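Local coordinates for hypothetical protein (Staphylococcus aureus subsp. aureus, PDB 1QYI) that is of unknown function but is probably a hydrolase of the haloacid dehalogenase-like (HAD) superfamily, at residues 261-272 against 288-299. Sequence-based numbering, arbitrary orientation.
Sequences DFIATASDVLEA and FSYIAALYGNNR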
loop_
_atom_site.group_PDB
_atom_site.type_symbol
_atom_site.label_atom_id
_atom_site.label_comp_id
_atom_site.label_asym_id
_atom_site.label_seq_id
_atom_site.Cartn_x
_atom_site.Cartn_y
_atom_site.Cartn_z
ATOM N N ASP A 261 -18.999 -1.357 13.489
ATOM C CA ASP A 261 -18.396 -2.118 14.582
ATOM C C ASP A 261 -17.783 -3.436 14.127
ATOM O O ASP A 261 -17.115 -4.128 14.899
ATOM C CB ASP A 261 -19.425 -2.381 15.684
ATOM C CG ASP A 261 -18.982 -1.837 17.029
ATOM O OD1 ASP A 261 -19.826 -1.740 17.946
ATOM O OD2 ASP A 261 -17.782 -1.504 17.168
ATOM N N PHE A 262 -18.004 -3.778 12.866
ATOM C CA PHE A 262 -17.481 -5.017 12.327
ATOM C C PHE A 262 -16.503 -4.786 11.185
ATOM O O PHE A 262 -16.431 -5.573 10.241
ATOM C CB PHE A 262 -18.639 -5.894 11.864
ATOM C CG PHE A 262 -19.596 -6.246 12.962
ATOM C CD1 PHE A 262 -19.154 -6.920 14.092
ATOM C CD2 PHE A 262 -20.939 -5.901 12.869
ATOM C CE1 PHE A 262 -20.037 -7.251 15.115
ATOM C CE2 PHE A 262 -21.834 -6.225 13.884
ATOM C CZ PHE A 262 -21.380 -6.902 15.008
ATOM N N ILE A 263 -15.765 -3.685 11.267
ATOM C CA ILE A 263 -14.761 -3.369 10.268
ATOM C C ILE A 263 -13.431 -3.212 10.987
ATOM O O ILE A 263 -13.183 -2.205 11.648
ATOM C CB ILE A 263 -15.092 -2.072 9.519
ATOM C CG1 ILE A 263 -16.451 -2.203 8.822
ATOM C CG2 ILE A 263 -13.992 -1.770 8.504
ATOM C CD1 ILE A 263 -16.862 -0.982 7.996
ATOM N N ALA A 264 -12.591 -4.235 10.880
ATOM C CA ALA A 264 -11.276 -4.225 11.512
ATOM C C ALA A 264 -10.238 -3.753 10.489
ATOM O O ALA A 264 -10.228 -4.218 9.346
ATOM C CB ALA A 264 -10.935 -5.627 12.011
ATOM N N THR A 265 -9.371 -2.832 10.899
ATOM C CA THR A 265 -8.352 -2.298 10.005
ATOM C C THR A 265 -6.976 -2.309 10.652
ATOM O O THR A 265 -6.817 -2.742 11.799
ATOM C CB THR A 265 -8.651 -0.837 9.604
ATOM O OG1 THR A 265 -8.499 0.020 10.749
ATOM C CG2 THR A 265 -10.068 -0.704 9.064
ATOM N N ALA A 266 -5.987 -1.814 9.907
ATOM C CA ALA A 266 -4.605 -1.750 10.370
ATOM C C ALA A 266 -4.476 -0.784 11.539
ATOM O O ALA A 266 -3.510 -0.840 12.299
ATOM C CB ALA A 266 -3.689 -1.316 9.223
ATOM N N SER A 267 -5.443 0.116 11.668
ATOM C CA SER A 267 -5.420 1.064 12.769
ATOM C C SER A 267 -5.729 0.295 14.051
ATOM O O SER A 267 -5.100 0.518 15.081
ATOM C CB SER A 267 -6.454 2.175 12.555
ATOM O OG SER A 267 -6.136 2.959 11.408
ATOM N N ASP A 268 -6.682 -0.627 13.993
ATOM C CA ASP A 268 -7.011 -1.392 15.186
ATOM C C ASP A 268 -5.827 -2.231 15.651
ATOM O O ASP A 268 -5.509 -2.231 16.835
ATOM C CB ASP A 268 -8.212 -2.293 14.930
ATOM C CG ASP A 268 -9.413 -1.520 14.474
ATOM O OD1 ASP A 268 -9.812 -0.574 15.190
ATOM O OD2 ASP A 268 -9.955 -1.851 13.399
ATOM N N VAL A 269 -5.175 -2.945 14.732
ATOM C CA VAL A 269 -4.033 -3.769 15.113
ATOM C C VAL A 269 -2.969 -2.873 15.718
ATOM O O VAL A 269 -2.274 -3.260 16.658
ATOM C CB VAL A 269 -3.403 -4.527 13.912
ATOM C CG1 VAL A 269 -4.425 -5.452 13.292
ATOM C CG2 VAL A 269 -2.884 -3.554 12.869
ATOM N N LEU A 270 -2.861 -1.664 15.182
ATOM C CA LEU A 270 -1.885 -0.697 15.656
ATOM C C LEU A 270 -2.256 -0.249 17.066
ATOM O O LEU A 270 -1.395 -0.104 17.937
ATOM C CB LEU A 270 -1.844 0.497 14.701
ATOM C CG LEU A 270 -0.906 1.675 14.991
ATOM C CD1 LEU A 270 -1.489 2.540 16.094
ATOM C CD2 LEU A 270 0.486 1.168 15.354
ATOM N N GLU A 271 -3.543 -0.028 17.287
ATOM C CA GLU A 271 -3.991 0.393 18.592
ATOM C C GLU A 271 -3.798 -0.751 19.581
ATOM O O GLU A 271 -3.222 -0.570 20.656
ATOM C CB GLU A 271 -5.459 0.804 18.534
ATOM C CG GLU A 271 -5.947 1.433 19.820
ATOM C CD GLU A 271 -4.875 2.289 20.480
ATOM O OE1 GLU A 271 -4.150 3.013 19.748
ATOM O OE2 GLU A 271 -4.773 2.252 21.732
ATOM N N ALA A 272 -4.263 -1.935 19.198
ATOM C CA ALA A 272 -4.155 -3.120 20.040
ATOM C C ALA A 272 -2.718 -3.417 20.476
ATOM O O ALA A 272 -2.493 -3.880 21.589
ATOM C CB ALA A 272 -4.735 -4.327 19.306
ATOM N N PHE A 288 -6.322 -11.764 14.743
ATOM C CA PHE A 288 -6.879 -10.699 15.568
ATOM C C PHE A 288 -7.917 -9.817 14.897
ATOM O O PHE A 288 -9.008 -9.614 15.437
ATOM C CB PHE A 288 -5.784 -9.781 16.096
ATOM C CG PHE A 288 -6.317 -8.517 16.691
ATOM C CD1 PHE A 288 -6.987 -8.544 17.909
ATOM C CD2 PHE A 288 -6.196 -7.306 16.019
ATOM C CE1 PHE A 288 -7.529 -7.383 18.461
ATOM C CE2 PHE A 288 -6.736 -6.137 16.563
ATOM C CZ PHE A 288 -7.407 -6.179 17.789
ATOM N N SER A 289 -7.564 -9.264 13.741
ATOM C CA SER A 289 -8.472 -8.379 13.020
ATOM C C SER A 289 -9.719 -9.117 12.557
ATOM O O SER A 289 -10.812 -8.558 12.571
ATOM C CB SER A 289 -7.768 -7.743 11.823
ATOM O OG SER A 289 -7.340 -8.739 10.905
ATOM N N TYR A 290 -9.567 -10.378 12.165
ATOM C CA TYR A 290 -10.722 -11.140 11.737
ATOM C C TYR A 290 -11.612 -11.409 12.940
ATOM O O TYR A 290 -12.837 -11.421 12.827
ATOM C CB TYR A 290 -10.300 -12.454 11.069
ATOM C CG TYR A 290 -10.220 -12.352 9.560
ATOM C CD1 TYR A 290 -11.323 -11.931 8.817
ATOM C CD2 TYR A 290 -9.025 -12.615 8.882
ATOM C CE1 TYR A 290 -11.245 -11.765 7.436
ATOM C CE2 TYR A 290 -8.930 -12.452 7.497
ATOM C CZ TYR A 290 -10.047 -12.023 6.776
ATOM O OH TYR A 290 -9.966 -11.839 5.408
ATOM N N ILE A 291 -10.989 -11.600 14.098
ATOM C CA ILE A 291 -11.721 -11.865 15.335
ATOM C C ILE A 291 -12.470 -10.613 15.803
ATOM O O ILE A 291 -13.557 -10.698 16.384
ATOM C CB ILE A 291 -10.754 -12.348 16.446
ATOM C CG1 ILE A 291 -10.134 -13.683 16.022
ATOM C CG2 ILE A 291 -11.492 -12.484 17.774
ATOM C CD1 ILE A 291 -9.151 -14.290 17.026
ATOM N N ALA A 292 -11.876 -9.455 15.538
ATOM C CA ALA A 292 -12.468 -8.181 15.907
ATOM C C ALA A 292 -13.646 -7.873 14.988
ATOM O O ALA A 292 -14.642 -7.287 15.408
ATOM C CB ALA A 292 -11.429 -7.084 15.805
ATOM N N ALA A 293 -13.520 -8.277 13.730
ATOM C CA ALA A 293 -14.553 -8.055 12.733
ATOM C C ALA A 293 -15.723 -9.010 12.931
ATOM O O ALA A 293 -16.822 -8.791 12.406
ATOM C CB ALA A 293 -13.976 -8.234 11.348
ATOM N N LEU A 294 -15.486 -10.060 13.704
ATOM C CA LEU A 294 -16.511 -11.057 13.949
ATOM C C LEU A 294 -17.334 -10.781 15.200
ATOM O O LEU A 294 -18.557 -10.724 15.126
ATOM C CB LEU A 294 -15.862 -12.441 14.040
ATOM C CG LEU A 294 -16.756 -13.667 13.822
ATOM C CD1 LEU A 294 -15.912 -14.863 13.400
ATOM C CD2 LEU A 294 -17.521 -13.959 15.081
ATOM N N TYR A 295 -16.675 -10.604 16.343
ATOM C CA TYR A 295 -17.391 -10.357 17.591
ATOM C C TYR A 295 -17.711 -8.887 17.868
ATOM O O TYR A 295 -18.677 -8.576 18.563
ATOM C CB TYR A 295 -16.608 -10.945 18.768
ATOM C CG TYR A 295 -16.359 -12.429 18.655
ATOM C CD1 TYR A 295 -17.418 -13.324 18.494
ATOM C CD2 TYR A 295 -15.058 -12.943 18.695
ATOM C CE1 TYR A 295 -17.189 -14.696 18.370
ATOM C CE2 TYR A 295 -14.819 -14.316 18.571
ATOM C CZ TYR A 295 -15.889 -15.184 18.409
ATOM O OH TYR A 295 -15.673 -16.539 18.274
ATOM N N GLY A 296 -16.910 -7.981 17.326
ATOM C CA GLY A 296 -17.155 -6.570 17.558
ATOM C C GLY A 296 -15.825 -5.861 17.691
ATOM O O GLY A 296 -14.856 -6.441 18.178
ATOM N N ASN A 297 -15.762 -4.608 17.267
ATOM C CA ASN A 297 -14.508 -3.888 17.337
ATOM C C ASN A 297 -14.449 -2.875 18.473
ATOM O O ASN A 297 -14.558 -1.670 18.255
ATOM C CB ASN A 297 -14.228 -3.211 15.998
ATOM C CG ASN A 297 -12.855 -2.582 15.948
ATOM O OD1 ASN A 297 -11.878 -3.149 16.448
ATOM N ND2 ASN A 297 -12.763 -1.419 15.315
ATOM N N ASN A 298 -14.269 -3.379 19.687
ATOM C CA ASN A 298 -14.179 -2.526 20.856
ATOM C C ASN A 298 -12.912 -2.812 21.663
ATOM O O ASN A 298 -12.627 -3.960 22.018
ATOM C CB ASN A 298 -15.434 -2.690 21.724
ATOM C CG ASN A 298 -15.306 -2.003 23.078
ATOM O OD1 ASN A 298 -14.810 -0.877 23.178
ATOM N ND2 ASN A 298 -15.778 -2.670 24.121
ATOM N N ARG A 299 -12.158 -1.747 21.931
ATOM C CA ARG A 299 -10.908 -1.801 22.691
ATOM C C ARG A 299 -10.944 -2.769 23.866
ATOM O O ARG A 299 -9.987 -3.496 24.103
ATOM C CB ARG A 299 -10.572 -0.409 23.234
ATOM C CG ARG A 299 -10.252 0.653 22.194
ATOM C CD ARG A 299 -10.273 2.043 22.835
ATOM N NE ARG A 299 -9.560 2.054 24.112
ATOM C CZ ARG A 299 -8.244 1.899 24.239
ATOM N NH1 ARG A 299 -7.493 1.728 23.158
ATOM N NH2 ARG A 299 -7.681 1.897 25.442
HETATM O O HOH W 1 -15.562 -0.188 14.927
#
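Asn-297 reaches across to Asp-268, the two side chains coming from opposite directions. ND2 of Asn-297 donates to OD1 of Asp-268 at 3.1 Å, with a fairly straight N-H...O angle of 163°. The acceptor lies in the amide plane, but the amide meets the carboxylate from above, and the two planes are turned 76° apart. CG of Asn-297 is trans to its own backbone N, which carries the amide over to the helix start. The same ND2 also donates to a water that gives a weak bond to OD2 of Asp-261. Tyr-302 OH bonds OD1 of Asn-297, which helps fix the amide's rotation. Thr-265 N donates to OD2 of Asp-268 at 2.7 Å. Thr-265 and Asp-268 form a capping box at the start of helix 266-275; Thr-265 OG1, at the N-cap, accepts from Ser-267 N. The backbone joins in with a weak bond from Asn-297 N to Asp-261 O.

Beside this polar group the contact is largely apolar. CB of Ala-264 points at helix 288-295, 4.1 Å from CB of both Ala-292 and Ala-293. It also rests on Ser-289, CB to CB 3.8 Å. The Phe-288 ring turns its edge to Val-269, whose CG1 lies in the ring plane 3.7 Å from CD2 of Phe-288. CB of Ala-272 approaches CZ of Phe-288 obliquely, at 3.6 Å. The Phe-262 ring sits against the C-terminal end of helix 288-295, with CD1 3.4 Å from Ala-293 O and the ring edge near Tyr-295 O. Farther along helix 266-275, Glu-271 OE2 and Arg-299 NH1 make a salt bridge of 3.1 Å, with a weak hydrogen bond.

Strand 263-264 edges the parallel sheet of a Rossmann-like core, consistent with the HAD superfamily, beside strand 233-237. Segment 261-272 runs from it into helix 266-275. Helix segments 266-272 and 288-295 cross at 107°, and helix 302-307 packs against both through Tyr-302 and Tyr-305.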